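Local coordinates for Bak protein (PDB 5VMN), which inhibits host-cell apoptosis as a viral Bcl-2 protein that exclusively sequesters the pro-apoptotic protein Bim, at residues Ile9-Leu14 with Ile73-Ser78; Gly69-Leu74 with Gly115-Cys120; Glu26-Met31 with Ile77-Phe82. One frame throughout, in Å; residues are numbered along the deposited sequence.

Contact 1: residues Ile9-Leu14 with Ile73-Ser78; sequences INFSAL and ILLGIS. With NO3 (nitrate ion), chain F; NO3 (nitrate ion), chain G.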
ATOM      1  N   ILE A   9       8.893  -3.957  -0.457  1.00 46.23           N
ATOM      2  CA  ILE A   9       8.695  -2.666   0.180  1.00 43.78           C
ATOM      3  C   ILE A   9       8.577  -2.898   1.673  1.00 38.75           C
ATOM      4  O   ILE A   9       7.855  -3.793   2.124  1.00 39.58           O
ATOM      5  CB  ILE A   9       7.445  -1.931  -0.349  1.00 35.53           C
ATOM      6  CG1 ILE A   9       7.567  -1.660  -1.837  1.00 37.02           C
ATOM      7  CG2 ILE A   9       7.237  -0.611   0.390  1.00 39.42           C
ATOM      8  CD1 ILE A   9       8.737  -0.765  -2.214  1.00 41.01           C
ATOM      9  N   ASN A  10       9.246  -2.054   2.436  1.00 36.12           N
ATOM     10  CA  ASN A  10       9.134  -2.072   3.890  1.00 40.16           C
ATOM     11  C   ASN A  10       7.895  -1.278   4.264  1.00 34.64           C
ATOM     12  O   ASN A  10       7.968  -0.057   4.414  1.00 33.55           O
ATOM     13  CB  ASN A  10      10.373  -1.445   4.512  1.00 38.22           C
ATOM     14  CG  ASN A  10      10.405  -1.578   6.017  1.00 41.85           C
ATOM     15  OD1 ASN A  10       9.396  -1.836   6.651  1.00 42.99           O
ATOM     16  ND2 ASN A  10      11.592  -1.395   6.598  1.00 56.50           N
ATOM     17  N   PHE A  11       6.756  -1.968   4.427  1.00 34.85           N
ATOM     18  CA  PHE A  11       5.485  -1.259   4.629  1.00 35.68           C
ATOM     19  C   PHE A  11       5.424  -0.584   5.992  1.00 36.14           C
ATOM     20  O   PHE A  11       4.813   0.476   6.129  1.00 31.70           O
ATOM     21  CB  PHE A  11       4.286  -2.204   4.440  1.00 36.41           C
ATOM     22  CG  PHE A  11       4.153  -2.733   3.016  1.00 36.66           C
ATOM     23  CD1 PHE A  11       3.764  -1.900   1.984  1.00 33.38           C
ATOM     24  CD2 PHE A  11       4.459  -4.046   2.715  1.00 49.57           C
ATOM     25  CE1 PHE A  11       3.670  -2.376   0.678  1.00 34.10           C
ATOM     26  CE2 PHE A  11       4.365  -4.519   1.419  1.00 51.08           C
ATOM     27  CZ  PHE A  11       3.966  -3.678   0.400  1.00 43.26           C
ATOM     28  N   SER A  12       6.067  -1.150   7.003  1.00 35.09           N
ATOM     29  CA  SER A  12       6.134  -0.465   8.287  1.00 35.53           C
ATOM     30  C   SER A  12       6.884   0.860   8.173  1.00 33.59           C
ATOM     31  O   SER A  12       6.428   1.885   8.694  1.00 32.50           O
ATOM     32  CB  SER A  12       6.796  -1.371   9.323  1.00 42.48           C
ATOM     33  OG  SER A  12       6.829  -0.732  10.574  1.00 56.89           O
ATOM     34  N   ALA A  13       8.031   0.870   7.484  1.00 33.86           N
ATOM     35  CA  ALA A  13       8.743   2.129   7.293  1.00 33.26           C
ATOM     36  C   ALA A  13       7.920   3.092   6.457  1.00 31.59           C
ATOM     37  O   ALA A  13       7.882   4.292   6.737  1.00 30.88           O
ATOM     38  CB  ALA A  13      10.102   1.890   6.623  1.00 34.19           C
ATOM     39  N   LEU A  14       7.249   2.580   5.430  1.00 31.15           N
ATOM     40  CA  LEU A  14       6.425   3.426   4.580  1.00 29.81           C
ATOM     41  C   LEU A  14       5.381   4.160   5.398  1.00 28.72           C
ATOM     42  O   LEU A  14       5.195   5.369   5.244  1.00 27.90           O
ATOM     43  CB  LEU A  14       5.749   2.582   3.510  1.00 29.90           C
ATOM     44  CG  LEU A  14       4.813   3.313   2.519  1.00 28.82           C
ATOM     45  CD1 LEU A  14       5.560   4.122   1.539  1.00 29.51           C
ATOM     46  CD2 LEU A  14       3.962   2.308   1.772  1.00 37.06           C
ATOM     47  N   ILE A  73      -3.695   4.106  -4.349  1.00 19.62           N
ATOM     48  CA  ILE A  73      -4.915   4.395  -3.581  1.00 19.77           C
ATOM     49  C   ILE A  73      -4.990   3.469  -2.379  1.00 20.28           C
ATOM     50  O   ILE A  73      -5.249   3.907  -1.257  1.00 19.30           O
ATOM     51  CB  ILE A  73      -6.152   4.286  -4.471  1.00 20.93           C
ATOM     52  CG1 ILE A  73      -6.210   5.459  -5.459  1.00 23.63           C
ATOM     53  CG2 ILE A  73      -7.427   4.223  -3.629  1.00 21.72           C
ATOM     54  CD1 ILE A  73      -7.247   5.270  -6.541  1.00 28.21           C
ATOM     55  N   LEU A  74      -4.696   2.174  -2.567  1.00 20.40           N
ATOM     56  CA  LEU A  74      -4.723   1.255  -1.429  1.00 20.88           C
ATOM     57  C   LEU A  74      -3.714   1.669  -0.367  1.00 21.00           C
ATOM     58  O   LEU A  74      -4.010   1.660   0.844  1.00 20.61           O
ATOM     59  CB  LEU A  74      -4.447  -0.172  -1.914  1.00 20.86           C
ATOM     60  CG  LEU A  74      -4.283  -1.188  -0.787  1.00 21.57           C
ATOM     61  CD1 LEU A  74      -5.592  -1.350  -0.030  1.00 24.83           C
ATOM     62  CD2 LEU A  74      -3.777  -2.528  -1.340  1.00 25.76           C
ATOM     63  N   LEU A  75      -2.503   2.028  -0.787  1.00 19.16           N
ATOM     64  CA  LEU A  75      -1.525   2.468   0.186  1.00 19.57           C
ATOM     65  C   LEU A  75      -1.998   3.732   0.901  1.00 18.10           C
ATOM     66  O   LEU A  75      -1.793   3.876   2.110  1.00 20.54           O
ATOM     67  CB  LEU A  75      -0.173   2.695  -0.504  1.00 18.72           C
ATOM     68  CG  LEU A  75       0.477   1.463  -1.120  1.00 20.62           C
ATOM     69  CD1 LEU A  75       1.777   1.881  -1.801  1.00 23.06           C
ATOM     70  CD2 LEU A  75       0.766   0.437  -0.076  1.00 22.55           C
ATOM     71  N   GLY A  76      -2.575   4.678   0.166  1.00 18.38           N
ATOM     72  CA  GLY A  76      -2.982   5.923   0.782  1.00 19.36           C
ATOM     73  C   GLY A  76      -4.078   5.716   1.805  1.00 22.43           C
ATOM     74  O   GLY A  76      -4.119   6.397   2.827  1.00 20.29           O
ATOM     75  N   ILE A  77      -5.010   4.814   1.509  1.00 18.45           N
ATOM     76  CA  ILE A  77      -6.041   4.440   2.488  1.00 20.11           C
ATOM     77  C   ILE A  77      -5.392   3.789   3.703  1.00 22.33           C
ATOM     78  O   ILE A  77      -5.719   4.101   4.856  1.00 21.68           O
ATOM     79  CB  ILE A  77      -7.075   3.509   1.836  1.00 20.75           C
ATOM     80  CG1 ILE A  77      -7.892   4.260   0.798  1.00 23.77           C
ATOM     81  CG2 ILE A  77      -8.054   2.935   2.893  1.00 22.90           C
ATOM     82  CD1 ILE A  77      -8.609   3.353  -0.118  1.00 32.32           C
ATOM     83  N   SER A  78      -4.469   2.864   3.466  1.00 21.23           N
ATOM     84  CA  SER A  78      -3.779   2.238   4.582  1.00 21.22           C
ATOM     85  C   SER A  78      -3.078   3.275   5.454  1.00 21.84           C
ATOM     86  O   SER A  78      -3.056   3.153   6.684  1.00 22.41           O
ATOM     87  CB  SER A  78      -2.770   1.202   4.076  1.00 24.88           C
ATOM     88  OG  SER A  78      -3.436   0.227   3.288  1.00 26.08           O
TER
HETATM   89  N   NO3 F 205       7.212  -4.581   6.350  1.00 77.79           N
HETATM   90  O1  NO3 F 205       8.325  -4.967   6.808  1.00 78.74           O
HETATM   91  O2  NO3 F 205       6.464  -3.844   7.049  1.00 73.60           O
HETATM   92  O3  NO3 F 205       6.846  -4.938   5.193  1.00 78.25           O
HETATM   93  N   NO3 G 206       5.757  -6.173  -1.878  1.00 72.90           N
HETATM   94  O1  NO3 G 206       5.570  -7.022  -0.959  1.00 75.37           O
HETATM   95  O2  NO3 G 206       6.547  -5.211  -1.672  1.00 71.76           O
HETATM   96  O3  NO3 G 206       5.161  -6.279  -2.994  1.00 53.24           O
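Leu75 sends one methyl, CD2, into the notch between Phe11 and Leu14, and this single carbon carries the whole contact. It belongs to the all-helical Bcl-2 fold, in which helix 68-84 runs through the middle of the bundle and the short helix 11-16 closes over it. Leu75 CD2 stands 4.1 Å from Phe11 CE1, and the same methyl is equally far, 4.1 Å, from Leu14 CD2. Both side chains cross that of Leu75 at about a right angle, and the surface they share is small. Leu14 gets there because its CG lies anti to the backbone N (chi1 179°), which carries the isobutyl group out toward helix 68-84. Phe11 meets the methyl obliquely, through CE1. Its ring is in turn held from one face by Ile9 CB, offset toward the rim, and it lies nearly parallel to the ring of Phe102 from helix 88-103.

A second shell fixes the start of helix 11-16. Asn10 is its N-cap: Ala13 N donates to Asn10 OD1 over 3.1 Å in a nearly straight bond (169°), though the donor sits well above the carbonyl plane. A nitrate ion, probably from the crystallisation liquor, takes two further amide groups, with Ser12 N 2.7 Å from its O2 and Phe11 N 3.1 Å from its O3. An anion here is consistent with the positive end of the helix dipole. Another nitrate accepts from Ile9 N. On the partner helix, Leu74 O accepts twice from one residue: Ser78 N and Ser78 OG, each 2.9 Å from Leu74 O, arrive from opposite faces of its carbonyl plane.

Contact 2: residues Gly69-Leu74 with Gly115-Cys120; sequences GRILIL and GGWVTC. With NO3 (nitrate ion), chain G; EDO (1,2-ethanediol), chain K.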
ATOM      1  N   GLY A  69      -1.990   3.117 -10.102  1.00 25.41           N
ATOM      2  CA  GLY A  69      -2.822   4.076  -9.403  1.00 24.58           C
ATOM      3  C   GLY A  69      -3.697   3.420  -8.345  1.00 23.02           C
ATOM      4  O   GLY A  69      -3.833   3.924  -7.224  1.00 22.78           O
ATOM      5  N   ARG A  70      -4.291   2.284  -8.679  1.00 22.76           N
ATOM      6  CA  ARG A  70      -5.077   1.557  -7.685  1.00 21.27           C
ATOM      7  C   ARG A  70      -4.214   1.107  -6.515  1.00 21.10           C
ATOM      8  O   ARG A  70      -4.655   1.148  -5.358  1.00 20.84           O
ATOM      9  CB  ARG A  70      -5.749   0.358  -8.336  1.00 22.42           C
ATOM     10  CG  ARG A  70      -6.805   0.729  -9.327  1.00 25.84           C
ATOM     11  CD  ARG A  70      -7.565  -0.486  -9.748  1.00 27.34           C
ATOM     12  NE  ARG A  70      -8.475  -0.225 -10.848  1.00 28.15           N
ATOM     13  CZ  ARG A  70      -9.330  -1.124 -11.322  1.00 30.97           C
ATOM     14  NH1 ARG A  70      -9.406  -2.323 -10.769  1.00 31.62           N
ATOM     15  NH2 ARG A  70     -10.093  -0.832 -12.360  1.00 32.68           N
ATOM     16  N   ILE A  71      -2.976   0.683  -6.785  1.00 21.58           N
ATOM     17  CA  ILE A  71      -2.089   0.296  -5.700  1.00 18.86           C
ATOM     18  C   ILE A  71      -1.807   1.499  -4.800  1.00 21.41           C
ATOM     19  O   ILE A  71      -1.804   1.383  -3.568  1.00 20.57           O
ATOM     20  CB  ILE A  71      -0.798  -0.325  -6.271  1.00 21.57           C
ATOM     21  CG1 ILE A  71      -1.132  -1.729  -6.770  1.00 25.10           C
ATOM     22  CG2 ILE A  71       0.304  -0.334  -5.237  1.00 23.76           C
ATOM     23  CD1 ILE A  71      -0.006  -2.437  -7.510  1.00 31.58           C
ATOM     24  N   LEU A  72      -1.578   2.674  -5.401  1.00 21.61           N
ATOM     25  CA  LEU A  72      -1.269   3.841  -4.596  1.00 19.35           C
ATOM     26  C   LEU A  72      -2.495   4.307  -3.809  1.00 18.76           C
ATOM     27  O   LEU A  72      -2.345   4.820  -2.696  1.00 22.40           O
ATOM     28  CB  LEU A  72      -0.712   4.957  -5.483  1.00 21.54           C
ATOM     29  CG  LEU A  72       0.684   4.669  -6.048  1.00 25.27           C
ATOM     30  CD1 LEU A  72       1.014   5.678  -7.161  1.00 23.69           C
ATOM     31  CD2 LEU A  72       1.728   4.742  -4.966  1.00 24.83           C
ATOM     32  N   ILE A  73      -3.695   4.106  -4.349  1.00 19.62           N
ATOM     33  CA  ILE A  73      -4.915   4.395  -3.581  1.00 19.77           C
ATOM     34  C   ILE A  73      -4.990   3.469  -2.379  1.00 20.28           C
ATOM     35  O   ILE A  73      -5.249   3.907  -1.257  1.00 19.30           O
ATOM     36  CB  ILE A  73      -6.152   4.286  -4.471  1.00 20.93           C
ATOM     37  CG1 ILE A  73      -6.210   5.459  -5.459  1.00 23.63           C
ATOM     38  CG2 ILE A  73      -7.427   4.223  -3.629  1.00 21.72           C
ATOM     39  CD1 ILE A  73      -7.247   5.270  -6.541  1.00 28.21           C
ATOM     40  N   LEU A  74      -4.696   2.174  -2.567  1.00 20.40           N
ATOM     41  CA  LEU A  74      -4.723   1.255  -1.429  1.00 20.88           C
ATOM     42  C   LEU A  74      -3.714   1.669  -0.367  1.00 21.00           C
ATOM     43  O   LEU A  74      -4.010   1.660   0.844  1.00 20.61           O
ATOM     44  CB  LEU A  74      -4.447  -0.172  -1.914  1.00 20.86           C
ATOM     45  CG  LEU A  74      -4.283  -1.188  -0.787  1.00 21.57           C
ATOM     46  CD1 LEU A  74      -5.592  -1.350  -0.030  1.00 24.83           C
ATOM     47  CD2 LEU A  74      -3.777  -2.528  -1.340  1.00 25.76           C
ATOM     48  N   GLY A 115       6.716  -4.150 -14.189  1.00 30.26           N
ATOM     49  CA  GLY A 115       7.901  -3.333 -14.022  1.00 34.77           C
ATOM     50  C   GLY A 115       8.405  -3.184 -12.606  1.00 31.52           C
ATOM     51  O   GLY A 115       9.412  -2.497 -12.395  1.00 31.08           O
ATOM     52  N   GLY A 116       7.754  -3.812 -11.632  1.00 31.68           N
ATOM     53  CA  GLY A 116       8.195  -3.739 -10.258  1.00 31.41           C
ATOM     54  C   GLY A 116       7.898  -2.388  -9.627  1.00 32.13           C
ATOM     55  O   GLY A 116       7.443  -1.442 -10.266  1.00 25.87           O
ATOM     56  N   TRP A 117       8.178  -2.305  -8.331  1.00 30.95           N
ATOM     57  CA  TRP A 117       7.978  -1.041  -7.627  1.00 27.44           C
ATOM     58  C   TRP A 117       8.853   0.070  -8.191  1.00 27.39           C
ATOM     59  O   TRP A 117       8.486   1.247  -8.092  1.00 28.03           O
ATOM     60  CB  TRP A 117       8.273  -1.217  -6.144  1.00 26.70           C
ATOM     61  CG  TRP A 117       7.247  -2.040  -5.431  1.00 25.35           C
ATOM     62  CD1 TRP A 117       7.320  -3.370  -5.111  1.00 28.72           C
ATOM     63  CD2 TRP A 117       5.977  -1.587  -4.961  1.00 24.81           C
ATOM     64  NE1 TRP A 117       6.178  -3.763  -4.474  1.00 28.66           N
ATOM     65  CE2 TRP A 117       5.343  -2.683  -4.354  1.00 23.44           C
ATOM     66  CE3 TRP A 117       5.331  -0.354  -4.968  1.00 27.05           C
ATOM     67  CZ2 TRP A 117       4.085  -2.586  -3.769  1.00 24.60           C
ATOM     68  CZ3 TRP A 117       4.055  -0.269  -4.387  1.00 28.64           C
ATOM     69  CH2 TRP A 117       3.462  -1.383  -3.797  1.00 26.40           C
ATOM     70  N   VAL A 118      10.016  -0.263  -8.770  1.00 27.13           N
ATOM     71  CA  VAL A 118      10.848   0.786  -9.352  1.00 28.05           C
ATOM     72  C   VAL A 118      10.091   1.468 -10.475  1.00 30.52           C
ATOM     73  O   VAL A 118      10.242   2.676 -10.690  1.00 32.55           O
ATOM     74  CB  VAL A 118      12.207   0.253  -9.852  1.00 29.51           C
ATOM     75  CG1 VAL A 118      12.975   1.320 -10.688  1.00 34.50           C
ATOM     76  CG2 VAL A 118      13.052  -0.173  -8.687  1.00 34.40           C
ATOM     77  N   THR A 119       9.267   0.722 -11.204  1.00 29.91           N
ATOM     78  CA  THR A 119       8.515   1.346 -12.283  1.00 32.77           C
ATOM     79  C   THR A 119       7.411   2.216 -11.703  1.00 29.39           C
ATOM     80  O   THR A 119       7.153   3.311 -12.209  1.00 35.02           O
ATOM     81  CB  THR A 119       7.968   0.281 -13.235  1.00 35.00           C
ATOM     82  OG1 THR A 119       9.053  -0.271 -13.972  1.00 33.13           O
ATOM     83  CG2 THR A 119       6.967   0.861 -14.228  1.00 40.51           C
ATOM     84  N   CYS A 120       6.775   1.756 -10.620  1.00 26.47           N
ATOM     85  CA  CYS A 120       5.829   2.594  -9.889  1.00 25.26           C
ATOM     86  C   CYS A 120       6.486   3.885  -9.431  1.00 34.74           C
ATOM     87  O   CYS A 120       5.936   4.979  -9.601  1.00 33.58           O
ATOM     88  CB  CYS A 120       5.287   1.841  -8.689  1.00 26.49           C
ATOM     89  SG  CYS A 120       3.946   2.780  -7.834  1.00 29.16           S
TER
HETATM   90  N   NO3 G 206       5.757  -6.173  -1.878  1.00 72.90           N
HETATM   91  O1  NO3 G 206       5.570  -7.022  -0.959  1.00 75.37           O
HETATM   92  O2  NO3 G 206       6.547  -5.211  -1.672  1.00 71.76           O
HETATM   93  O3  NO3 G 206       5.161  -6.279  -2.994  1.00 53.24           O
HETATM   94  C1  EDO K 210      -0.946   2.998 -14.381  1.00 56.49           C
HETATM   95  O1  EDO K 210      -1.701   3.313 -13.175  1.00 47.70           O
HETATM   96  C2  EDO K 210       0.081   1.865 -14.242  1.00 50.73           C
HETATM   97  O2  EDO K 210      -0.433   0.500 -14.219  1.00 39.41           O
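Gly116 O, at the head of the turn that presents Trp117 and Cys120 to Ile71 and Leu72, accepts two backbone bonds, from Thr119 N at 3.0 Å and from Cys120 N at 3.3 Å. The Gly115-Gly116-Trp117 sequence is characteristic of the BH2 motif of Bcl-2 proteins, while Gly69-Arg70 ends the Asn-Trp-Gly-Arg signature of BH1, so the contact joins BH1 to BH2. Both glycines have positive phi, and through this bend Thr119 OG1 reaches back to donate to Gly115 O over 2.8 Å, from above the carbonyl plane.

Across the helices the touch is wholly apolar. Ile71 CG2 presses on the outer six-membered ring of Trp117, 3.6 Å from CH2, approaching obliquely. With CG1 beside the backbone N (chi1 -75°), CG2 is left anti to that nitrogen and turned to the indole. One turn further along helix 116-122, Cys120 SG lies against the end of Leu72, 4.1 Å from Leu72 CD2 and almost as close to CG and CD1, so the sulfur spreads over the whole branch point. Phe102 packs edge-to-face with Trp117, and Arg70, pointing to the far side, pairs with Asp63. The pyrrole side of the indole remains polar: Trp117 NE1 donates, at 160° and in the ring plane, to O3 of a nitrate ion 3.1 Å away.

Contact 3: residues Glu26-Met31 with Ile77-Phe82; sequences EIHSQM and ISQLYF. With EDO (1,2-ethanediol), chain N.
A water molecule, rather than a direct bond, couples His28 to Gln79 where helix 22-37 crosses helix 68-84. The water lies 2.7 Å from His28 NE2, at the edge of the imidazole and in its plane, and probably donates to Gln79 OE1 over the same 2.7 Å. The two polar groups are themselves 3.9 Å apart, His28 NE2 to Gln79 OE1, and their planes stand 77° from each other, an arrangement that a bridging water accommodates readily. Both helices belong to the all-helical Bcl-2 bundle, and the contact, only partly buried, has a water-bridged polar side and a packed methionine.

The rest of the contact is made by Met31. Its chain is extended through the first two torsions, then bends at the thioether (chi3 74°), which lays the terminal methyl against Gln79: Met31 CE is 3.4 Å from Gln79 OE1, and Met31 SD rests 3.9 Å from Gln79 CB. The two side chains cross at about a right angle, so the methyl lies across the glutamine chain and touches CB, CG and the amide oxygen in turn. Gln79 bends too, at chi2 (70°), after an extended first torsion, and that turn lifts its amide toward the imidazole.

At the other edge of the His28 ring, ND1 lies 2.8 Å from O2 of an ethanediol molecule, which is also hydrogen-bonded to Arg25 O. The amide nitrogen of Gln79 is used as well, donating to Leu15 O, on helix 11-16. With OE1 facing the water and NE2 committed to a backbone carbonyl, the two ends of the amide are told apart by their partners, and its rotation is probably fixed by hydrogen bonds, while the methionine methyl lies beside the amide, close to its plane, at the OE1 edge.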
ATOM      1  N   GLU A  26      10.351   7.154  -2.280  1.00 26.45           N
ATOM      2  CA  GLU A  26       9.692   7.625  -3.499  1.00 25.91           C
ATOM      3  C   GLU A  26       8.264   7.088  -3.601  1.00 24.34           C
ATOM      4  O   GLU A  26       7.353   7.803  -4.038  1.00 24.09           O
ATOM      5  CB  GLU A  26      10.508   7.237  -4.743  1.00 26.35           C
ATOM      6  CG  GLU A  26      10.010   7.898  -6.022  1.00 32.53           C
ATOM      7  CD  GLU A  26      10.069   9.419  -5.966  1.00 44.59           C
ATOM      8  OE1 GLU A  26       9.340  10.082  -6.727  1.00 48.99           O
ATOM      9  OE2 GLU A  26      10.851   9.949  -5.156  1.00 39.59           O
ATOM     10  N   ILE A  27       8.035   5.847  -3.196  1.00 23.53           N
ATOM     11  CA  ILE A  27       6.664   5.345  -3.187  1.00 22.30           C
ATOM     12  C   ILE A  27       5.816   6.173  -2.234  1.00 22.21           C
ATOM     13  O   ILE A  27       4.650   6.466  -2.514  1.00 21.93           O
ATOM     14  CB  ILE A  27       6.629   3.857  -2.826  1.00 21.82           C
ATOM     15  CG1 ILE A  27       7.367   3.033  -3.883  1.00 23.74           C
ATOM     16  CG2 ILE A  27       5.178   3.362  -2.655  1.00 20.84           C
ATOM     17  CD1 ILE A  27       6.839   3.138  -5.304  1.00 28.39           C
ATOM     18  N   HIS A  28       6.383   6.560  -1.099  1.00 23.07           N
ATOM     19  CA  HIS A  28       5.667   7.419  -0.147  1.00 24.52           C
ATOM     20  C   HIS A  28       5.256   8.734  -0.799  1.00 27.47           C
ATOM     21  O   HIS A  28       4.108   9.182  -0.682  1.00 23.49           O
ATOM     22  CB  HIS A  28       6.567   7.640   1.063  1.00 24.76           C
ATOM     23  CG  HIS A  28       5.927   8.349   2.209  1.00 28.92           C
ATOM     24  ND1 HIS A  28       5.975   9.718   2.358  1.00 32.97           N
ATOM     25  CD2 HIS A  28       5.270   7.871   3.295  1.00 31.40           C
ATOM     26  CE1 HIS A  28       5.361  10.055   3.481  1.00 38.32           C
ATOM     27  NE2 HIS A  28       4.928   8.955   4.068  1.00 34.11           N
ATOM     28  N   SER A  29       6.185   9.362  -1.506  1.00 24.81           N
ATOM     29  CA  SER A  29       5.883  10.588  -2.224  1.00 25.58           C
ATOM     30  C   SER A  29       4.750  10.386  -3.229  1.00 24.90           C
ATOM     31  O   SER A  29       3.828  11.211  -3.303  1.00 27.17           O
ATOM     32  CB  SER A  29       7.165  11.096  -2.915  1.00 27.49           C
ATOM     33  OG  SER A  29       6.885  12.220  -3.736  1.00 34.86           O
ATOM     34  N   GLN A  30       4.804   9.305  -4.016  1.00 24.00           N
ATOM     35  CA  GLN A  30       3.751   9.023  -4.987  1.00 23.71           C
ATOM     36  C   GLN A  30       2.416   8.803  -4.294  1.00 23.84           C
ATOM     37  O   GLN A  30       1.378   9.231  -4.798  1.00 25.97           O
ATOM     38  CB  GLN A  30       4.083   7.781  -5.824  1.00 22.92           C
ATOM     39  CG  GLN A  30       5.411   7.818  -6.616  1.00 23.20           C
ATOM     40  CD  GLN A  30       5.308   8.581  -7.880  1.00 32.75           C
ATOM     41  OE1 GLN A  30       5.227   9.813  -7.869  1.00 33.12           O
ATOM     42  NE2 GLN A  30       5.322   7.856  -9.008  1.00 32.36           N
ATOM     43  N   MET A  31       2.435   8.094  -3.162  1.00 22.04           N
ATOM     44  CA  MET A  31       1.223   7.852  -2.379  1.00 23.77           C
ATOM     45  C   MET A  31       0.578   9.162  -1.958  1.00 22.68           C
ATOM     46  O   MET A  31      -0.651   9.313  -2.026  1.00 24.56           O
ATOM     47  CB  MET A  31       1.588   7.013  -1.147  1.00 22.28           C
ATOM     48  CG  MET A  31       0.428   6.695  -0.194  1.00 26.27           C
ATOM     49  SD  MET A  31       1.016   5.865   1.276  1.00 28.12           S
ATOM     50  CE  MET A  31       1.805   7.232   2.146  1.00 31.43           C
ATOM     51  N   ILE A  77      -5.010   4.814   1.509  1.00 18.45           N
ATOM     52  CA  ILE A  77      -6.041   4.440   2.488  1.00 20.11           C
ATOM     53  C   ILE A  77      -5.392   3.789   3.703  1.00 22.33           C
ATOM     54  O   ILE A  77      -5.719   4.101   4.856  1.00 21.68           O
ATOM     55  CB  ILE A  77      -7.075   3.509   1.836  1.00 20.75           C
ATOM     56  CG1 ILE A  77      -7.892   4.260   0.798  1.00 23.77           C
ATOM     57  CG2 ILE A  77      -8.054   2.935   2.893  1.00 22.90           C
ATOM     58  CD1 ILE A  77      -8.609   3.353  -0.118  1.00 32.32           C
ATOM     59  N   SER A  78      -4.469   2.864   3.466  1.00 21.23           N
ATOM     60  CA  SER A  78      -3.779   2.238   4.582  1.00 21.22           C
ATOM     61  C   SER A  78      -3.078   3.275   5.454  1.00 21.84           C
ATOM     62  O   SER A  78      -3.056   3.153   6.684  1.00 22.41           O
ATOM     63  CB  SER A  78      -2.770   1.202   4.076  1.00 24.88           C
ATOM     64  OG  SER A  78      -3.436   0.227   3.288  1.00 26.08           O
ATOM     65  N   GLN A  79      -2.436   4.270   4.824  1.00 21.88           N
ATOM     66  CA  GLN A  79      -1.765   5.327   5.578  1.00 19.96           C
ATOM     67  C   GLN A  79      -2.727   6.127   6.445  1.00 21.17           C
ATOM     68  O   GLN A  79      -2.417   6.447   7.606  1.00 23.36           O
ATOM     69  CB  GLN A  79      -1.041   6.263   4.607  1.00 20.14           C
ATOM     70  CG  GLN A  79      -0.309   7.413   5.286  1.00 22.65           C
ATOM     71  CD  GLN A  79       0.885   6.965   6.060  1.00 29.14           C
ATOM     72  OE1 GLN A  79       1.961   6.794   5.499  1.00 29.39           O
ATOM     73  NE2 GLN A  79       0.716   6.777   7.364  1.00 27.21           N
ATOM     74  N   LEU A  80      -3.911   6.435   5.920  1.00 21.53           N
ATOM     75  CA  LEU A  80      -4.889   7.175   6.707  1.00 21.55           C
ATOM     76  C   LEU A  80      -5.342   6.359   7.913  1.00 23.28           C
ATOM     77  O   LEU A  80      -5.440   6.892   9.030  1.00 24.51           O
ATOM     78  CB  LEU A  80      -6.061   7.575   5.815  1.00 21.25           C
ATOM     79  CG  LEU A  80      -5.699   8.643   4.768  1.00 25.10           C
ATOM     80  CD1 LEU A  80      -6.804   8.771   3.751  1.00 24.80           C
ATOM     81  CD2 LEU A  80      -5.498  10.003   5.442  1.00 32.17           C
ATOM     82  N   TYR A  81      -5.576   5.057   7.723  1.00 22.40           N
ATOM     83  CA  TYR A  81      -5.878   4.206   8.875  1.00 23.92           C
ATOM     84  C   TYR A  81      -4.726   4.185   9.869  1.00 23.65           C
ATOM     85  O   TYR A  81      -4.946   4.240  11.081  1.00 26.79           O
ATOM     86  CB  TYR A  81      -6.167   2.771   8.429  1.00 21.71           C
ATOM     87  CG  TYR A  81      -7.593   2.496   8.015  1.00 21.55           C
ATOM     88  CD1 TYR A  81      -8.626   2.571   8.931  1.00 23.10           C
ATOM     89  CD2 TYR A  81      -7.886   2.046   6.740  1.00 22.00           C
ATOM     90  CE1 TYR A  81      -9.923   2.266   8.553  1.00 22.96           C
ATOM     91  CE2 TYR A  81      -9.188   1.752   6.354  1.00 20.65           C
ATOM     92  CZ  TYR A  81     -10.187   1.846   7.276  1.00 21.90           C
ATOM     93  OH  TYR A  81     -11.465   1.524   6.915  1.00 22.72           O
ATOM     94  N   PHE A  82      -3.493   4.042   9.370  1.00 22.96           N
ATOM     95  CA  PHE A  82      -2.332   3.933  10.243  1.00 24.28           C
ATOM     96  C   PHE A  82      -2.142   5.207  11.052  1.00 28.72           C
ATOM     97  O   PHE A  82      -1.937   5.161  12.275  1.00 29.52           O
ATOM     98  CB  PHE A  82      -1.109   3.619   9.372  1.00 23.52           C
ATOM     99  CG  PHE A  82       0.120   3.225  10.129  1.00 24.99           C
ATOM    100  CD1 PHE A  82       0.977   4.189  10.621  1.00 26.28           C
ATOM    101  CD2 PHE A  82       0.464   1.889  10.263  1.00 26.77           C
ATOM    102  CE1 PHE A  82       2.148   3.836  11.266  1.00 31.08           C
ATOM    103  CE2 PHE A  82       1.644   1.529  10.900  1.00 29.32           C
ATOM    104  CZ  PHE A  82       2.477   2.505  11.410  1.00 32.00           C
TER
HETATM  105  C1  EDO N 213       8.730  11.154   1.428  1.00 58.94           C
HETATM  106  O1  EDO N 213       9.163  11.314   0.079  1.00 82.34           O
HETATM  107  C2  EDO N 213       7.568  12.105   1.576  1.00 61.46           C
HETATM  108  O2  EDO N 213       6.656  11.733   0.545  1.00 51.68           O
HETATM  109  O   HOH W   1       3.961   8.239   6.486  1.00 38.51           O

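All three contacts lean on helix 68-84, each from a different partner: helix 11-16 in contact 1, helix 116-122 in contact 2 and helix 22-37 in contact 3. Contacts 1 and 2 are buried and purely apolar across their segments, the polar bonds around them mostly staying within a segment or going to bound ions. Contact 3 is only partly buried and admits water between its side chains. Contacts 1 and 2 are also stitched together directly, since Ile9 and Leu75 both pack on Trp117 and one nitrate serves both. Contact 3 adjoins contact 1 through Met31 near Leu75, and reaches contact 2 where Gln30 NE2 bonds Cys120 O.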